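Local structure of aspartate-semialdehyde dehydrogenase (Candida albicans, 3HSK) at residues P190-T195 with R279-P284; R283-V288 with L348-M353. The protein catalyses the NADPH-dependent reductive dephosphorylation of 4-phospho-L-aspartate to L-aspartate semialdehyde, the second step in making the aspartate family of amino acids. One frame throughout, in Å; residues are numbered along the deposited sequence.

Contact 1. Residues P190-T195 with R279-P284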
# COMPACT_ATOMS: atom_id res chain seq x y z
N PRO A 190 -19.18 13.95 9.85
CA PRO A 190 -17.92 14.25 9.16
C PRO A 190 -16.72 13.40 9.59
O PRO A 190 -16.61 12.97 10.75
CB PRO A 190 -17.66 15.73 9.49
CG PRO A 190 -18.65 16.11 10.55
CD PRO A 190 -19.80 15.16 10.43
N ILE A 191 -15.83 13.15 8.62
CA ILE A 191 -14.56 12.48 8.85
C ILE A 191 -13.48 13.57 8.85
O ILE A 191 -13.35 14.31 7.87
CB ILE A 191 -14.30 11.41 7.76
CG1 ILE A 191 -15.15 10.16 8.04
CG2 ILE A 191 -12.81 11.05 7.65
CD1 ILE A 191 -15.31 9.23 6.86
N ASP A 192 -12.74 13.66 9.94
CA ASP A 192 -11.73 14.70 10.08
C ASP A 192 -10.31 14.23 9.77
O ASP A 192 -9.40 15.04 9.64
CB ASP A 192 -11.80 15.35 11.48
CG ASP A 192 -11.46 14.38 12.61
OD1 ASP A 192 -11.44 13.15 12.39
OD2 ASP A 192 -11.21 14.87 13.73
N ALA A 193 -10.13 12.91 9.65
CA ALA A 193 -8.81 12.33 9.35
C ALA A 193 -8.93 11.15 8.40
O ALA A 193 -9.76 10.26 8.61
CB ALA A 193 -8.10 11.94 10.63
N LEU A 194 -8.09 11.14 7.37
CA LEU A 194 -8.17 10.14 6.30
C LEU A 194 -6.80 9.83 5.67
O LEU A 194 -6.11 10.74 5.20
CB LEU A 194 -9.16 10.63 5.23
CG LEU A 194 -9.40 9.82 3.95
CD1 LEU A 194 -10.06 8.47 4.25
CD2 LEU A 194 -10.26 10.63 2.99
N THR A 195 -6.42 8.55 5.69
CA THR A 195 -5.23 8.10 4.95
C THR A 195 -5.61 7.09 3.89
O THR A 195 -6.66 6.43 3.99
CB THR A 195 -4.16 7.41 5.85
OG1 THR A 195 -4.50 6.03 6.03
CG2 THR A 195 -3.99 8.11 7.19
N ARG A 279 -11.04 8.42 10.63
CA ARG A 279 -11.51 8.82 11.95
C ARG A 279 -12.71 9.75 11.82
O ARG A 279 -12.70 10.66 10.98
CB ARG A 279 -10.41 9.53 12.72
CG ARG A 279 -10.80 9.94 14.14
CD ARG A 279 -9.67 10.62 14.85
NE ARG A 279 -9.36 11.92 14.27
CZ ARG A 279 -8.21 12.57 14.45
NH1 ARG A 279 -7.24 12.02 15.18
NH2 ARG A 279 -8.01 13.75 13.88
N PHE A 280 -13.73 9.53 12.65
CA PHE A 280 -14.88 10.44 12.72
C PHE A 280 -14.63 11.62 13.66
O PHE A 280 -13.96 11.48 14.69
CB PHE A 280 -16.15 9.68 13.13
CG PHE A 280 -16.63 8.69 12.11
CD1 PHE A 280 -16.43 7.32 12.31
CD2 PHE A 280 -17.27 9.11 10.94
CE1 PHE A 280 -16.87 6.40 11.37
CE2 PHE A 280 -17.71 8.20 10.00
CZ PHE A 280 -17.51 6.83 10.21
N ALA A 281 -15.17 12.78 13.29
CA ALA A 281 -15.11 13.99 14.13
C ALA A 281 -15.96 13.84 15.40
O ALA A 281 -15.56 14.30 16.47
CB ALA A 281 -15.54 15.21 13.33
N ASN A 282 -17.11 13.19 15.26
CA ASN A 282 -18.05 13.01 16.36
C ASN A 282 -17.79 11.73 17.12
O ASN A 282 -17.59 10.67 16.51
CB ASN A 282 -19.50 13.02 15.87
CG ASN A 282 -19.86 14.29 15.11
OD1 ASN A 282 -19.34 15.37 15.39
ND2 ASN A 282 -20.77 14.16 14.15
N ARG A 283 -17.80 11.82 18.45
CA ARG A 283 -17.48 10.69 19.32
C ARG A 283 -18.74 10.12 19.99
O ARG A 283 -19.73 10.85 20.17
CB ARG A 283 -16.44 11.09 20.38
CG ARG A 283 -15.18 11.82 19.84
CD ARG A 283 -14.58 11.17 18.58
NE ARG A 283 -14.07 9.82 18.81
CZ ARG A 283 -13.76 8.95 17.84
NH1 ARG A 283 -13.92 9.29 16.56
NH2 ARG A 283 -13.29 7.75 18.15
N PRO A 284 -18.73 8.82 20.34
CA PRO A 284 -17.64 7.91 20.05
C PRO A 284 -17.79 7.30 18.65
O PRO A 284 -18.84 7.42 18.02
CB PRO A 284 -17.81 6.83 21.13
CG PRO A 284 -19.28 6.76 21.34
CD PRO A 284 -19.84 8.14 21.03
O HOH W 1 -18.45 12.16 12.83
O HOH W 2 -11.70 13.29 15.90
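The Arg279 guanidinium has Ala193 CB over one face, 3.4 Å above its plane and displaced toward the rim, and the Asp192 carboxylate at its edge. The Phe280 ring meets Pro190 O near its own plane, while Ile191 CG1 reaches Phe280 CD2 at 3.7 Å from an oblique direction; Phe188 of helix 172-188 packs edge-to-face with the same ring. Arg279 leaves the backbone extended, with CG anti to the backbone N (chi1 -178°), then bends at chi3, which turns NE back to Asp192. Arg279 NE gives Asp192 OD1 an almost straight bond of 3.1 Å on the syn side, in the guanidinium plane but 29° out of the carboxylate plane, the two planes standing 58° apart; the bond from NH2 to OD2 is weak. Backbone bonds join the strands, Arg279 N to Ala193 O (3.0 Å) and Asp192 N to Arg279 O (3.2 Å). Ala281 N to Pro190 O, 2.9 Å, extends the pairing just past them. One water links Pro190 O to Asn282 N, and another donates to both Asp192 OD2 and Phe280 O. Ile191 also packs on Leu181 and Val185 of helix 172-188. The antiparallel register slips by one residue between the non-hydrogen-bonded pair Ile191-Phe280 and the hydrogen-bonded pair Ala193-Arg279: a beta bulge where strands 191-199 and 273-280 meet in the mixed sheet of the dimerisation domain.

Contact 2. Residues R283-V288 with L348-M353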
# COMPACT_ATOMS: atom_id res chain seq x y z
N ARG A 283 -17.80 11.82 18.45
CA ARG A 283 -17.48 10.69 19.32
C ARG A 283 -18.74 10.12 19.99
O ARG A 283 -19.73 10.85 20.17
CB ARG A 283 -16.44 11.09 20.38
CG ARG A 283 -15.18 11.82 19.84
CD ARG A 283 -14.58 11.17 18.58
NE ARG A 283 -14.07 9.82 18.81
CZ ARG A 283 -13.76 8.95 17.84
NH1 ARG A 283 -13.92 9.29 16.56
NH2 ARG A 283 -13.29 7.75 18.15
N PRO A 284 -18.73 8.82 20.34
CA PRO A 284 -17.64 7.91 20.05
C PRO A 284 -17.79 7.30 18.65
O PRO A 284 -18.84 7.42 18.02
CB PRO A 284 -17.81 6.83 21.13
CG PRO A 284 -19.28 6.76 21.34
CD PRO A 284 -19.84 8.14 21.03
N ALA A 285 -16.72 6.66 18.17
CA ALA A 285 -16.77 5.88 16.95
C ALA A 285 -17.86 4.82 17.06
O ALA A 285 -18.10 4.29 18.15
CB ALA A 285 -15.43 5.21 16.70
N PRO A 286 -18.55 4.52 15.94
CA PRO A 286 -19.50 3.41 15.93
C PRO A 286 -18.79 2.06 16.08
O PRO A 286 -17.58 2.02 16.26
CB PRO A 286 -20.14 3.52 14.54
CG PRO A 286 -19.11 4.21 13.70
CD PRO A 286 -18.47 5.20 14.63
N SER A 287 -19.55 0.97 16.02
CA SER A 287 -18.94 -0.36 16.07
C SER A 287 -18.63 -0.81 14.65
O SER A 287 -19.20 -0.28 13.68
CB SER A 287 -19.86 -1.35 16.78
OG SER A 287 -21.05 -1.55 16.05
N VAL A 288 -17.74 -1.80 14.53
CA VAL A 288 -17.38 -2.38 13.23
C VAL A 288 -18.60 -2.90 12.49
O VAL A 288 -18.72 -2.73 11.28
CB VAL A 288 -16.33 -3.52 13.37
CG1 VAL A 288 -16.00 -4.14 12.01
CG2 VAL A 288 -15.06 -3.00 14.03
N LEU A 348 -4.72 3.80 15.17
CA LEU A 348 -4.37 5.22 15.16
C LEU A 348 -5.61 6.08 14.95
O LEU A 348 -5.85 7.03 15.69
CB LEU A 348 -3.31 5.52 14.09
CG LEU A 348 -3.03 7.01 13.89
CD1 LEU A 348 -2.24 7.58 15.05
CD2 LEU A 348 -2.33 7.28 12.58
N LEU A 349 -6.36 5.75 13.91
CA LEU A 349 -7.65 6.36 13.66
C LEU A 349 -8.72 5.38 14.14
O LEU A 349 -8.45 4.55 15.01
CB LEU A 349 -7.79 6.76 12.18
CG LEU A 349 -6.77 7.79 11.69
CD1 LEU A 349 -7.05 8.24 10.25
CD2 LEU A 349 -6.70 9.00 12.61
N ASP A 350 -9.93 5.47 13.59
CA ASP A 350 -11.04 4.65 14.08
C ASP A 350 -11.12 3.30 13.37
O ASP A 350 -11.23 2.26 14.03
CB ASP A 350 -12.37 5.40 13.94
CG ASP A 350 -12.54 6.51 14.96
OD1 ASP A 350 -11.95 6.44 16.06
OD2 ASP A 350 -13.29 7.46 14.66
N PHE A 351 -11.09 3.33 12.04
CA PHE A 351 -11.25 2.13 11.23
C PHE A 351 -10.27 2.10 10.08
O PHE A 351 -9.89 3.14 9.54
CB PHE A 351 -12.67 2.04 10.67
CG PHE A 351 -13.75 1.96 11.73
CD1 PHE A 351 -14.10 0.73 12.29
CD2 PHE A 351 -14.41 3.11 12.17
CE1 PHE A 351 -15.10 0.65 13.28
CE2 PHE A 351 -15.40 3.04 13.15
CZ PHE A 351 -15.74 1.81 13.70
N LYS A 352 -9.86 0.88 9.71
CA LYS A 352 -9.14 0.64 8.48
C LYS A 352 -9.86 -0.43 7.67
O LYS A 352 -10.58 -1.25 8.23
CB LYS A 352 -7.67 0.30 8.72
CG LYS A 352 -7.39 -0.86 9.67
CD LYS A 352 -5.87 -0.93 9.95
CE LYS A 352 -5.53 -1.89 11.08
NZ LYS A 352 -4.09 -1.81 11.45
N MET A 353 -9.66 -0.39 6.36
CA MET A 353 -10.31 -1.31 5.42
C MET A 353 -9.59 -1.28 4.07
O MET A 353 -8.75 -0.42 3.82
CB MET A 353 -11.80 -0.97 5.26
CG MET A 353 -12.09 0.40 4.66
SD MET A 353 -13.81 0.93 4.87
CE MET A 353 -13.77 1.29 6.63
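Arg283 and Asp350 make the charged part of this contact, meeting head-on with their planes only 24° from parallel. The salt bridge is bidentate and end-on: Arg283 NH1 gives Asp350 OD2 a practically straight bond of 2.7 Å to its syn lone pair, and Arg283 NH2 reaches Asp350 OD1 at 2.8 Å, also on the syn side but somewhat out of the carboxylate plane. Two bonds fix the rotation of both flat groups. The arginine chain is bent at chi2 and chi3, which folds its end back toward the aspartate. Asp350 OD2 probably also accepts a hydrogen bond from Phe280 N, so this oxygen ties the loop to the neighbouring strand. Apolar contacts gather along the rim of the Phe351 ring. Val288 CG2 meets the ring edge at Phe351 CE1, 3.7 Å away; Pro286 CG lies 3.9 Å from Phe351 CE2, and Ala285 CB comes obliquely to that same atom. Ala285 CB also rests on the carboxylate, 3.6 Å from Asp350 CG. At the ring edge, Pro286 O approaches Phe351 CZ to 3.2 Å. Val291 of helix 288-297 packs on both Pro286 and Phe351. Ser287 N-caps that helix. The salt bridge and the packing on Phe351 join the loop after strand 273-280 to the start of strand 351-357, where Asp350 and Phe351 both face Leu278 of strand 273-280 in a classic beta bulge.

Contacts 1 and 2 lie with their centres about 8 Å apart at one end of the mixed sheet in the dimerisation domain, away from the annotated sites. Strand 273-280 lies between the strands of the two contacts, 191-199 on one side and 351-357 on the other; contact 2 uses the loop that follows it. Along the chain come 190-195, then 279-284, which runs straight into 283-288 through the shared Arg283 and Pro284, and finally 348-353. Packing of Arg279 CB on Leu349 CD2 and of Phe280 CD1 on Pro286 CD joins the contacts directly. Ala193 and Leu348 each touch the other residue's counterpart in the second subunit, so this sheet end contributes to the dimer interface.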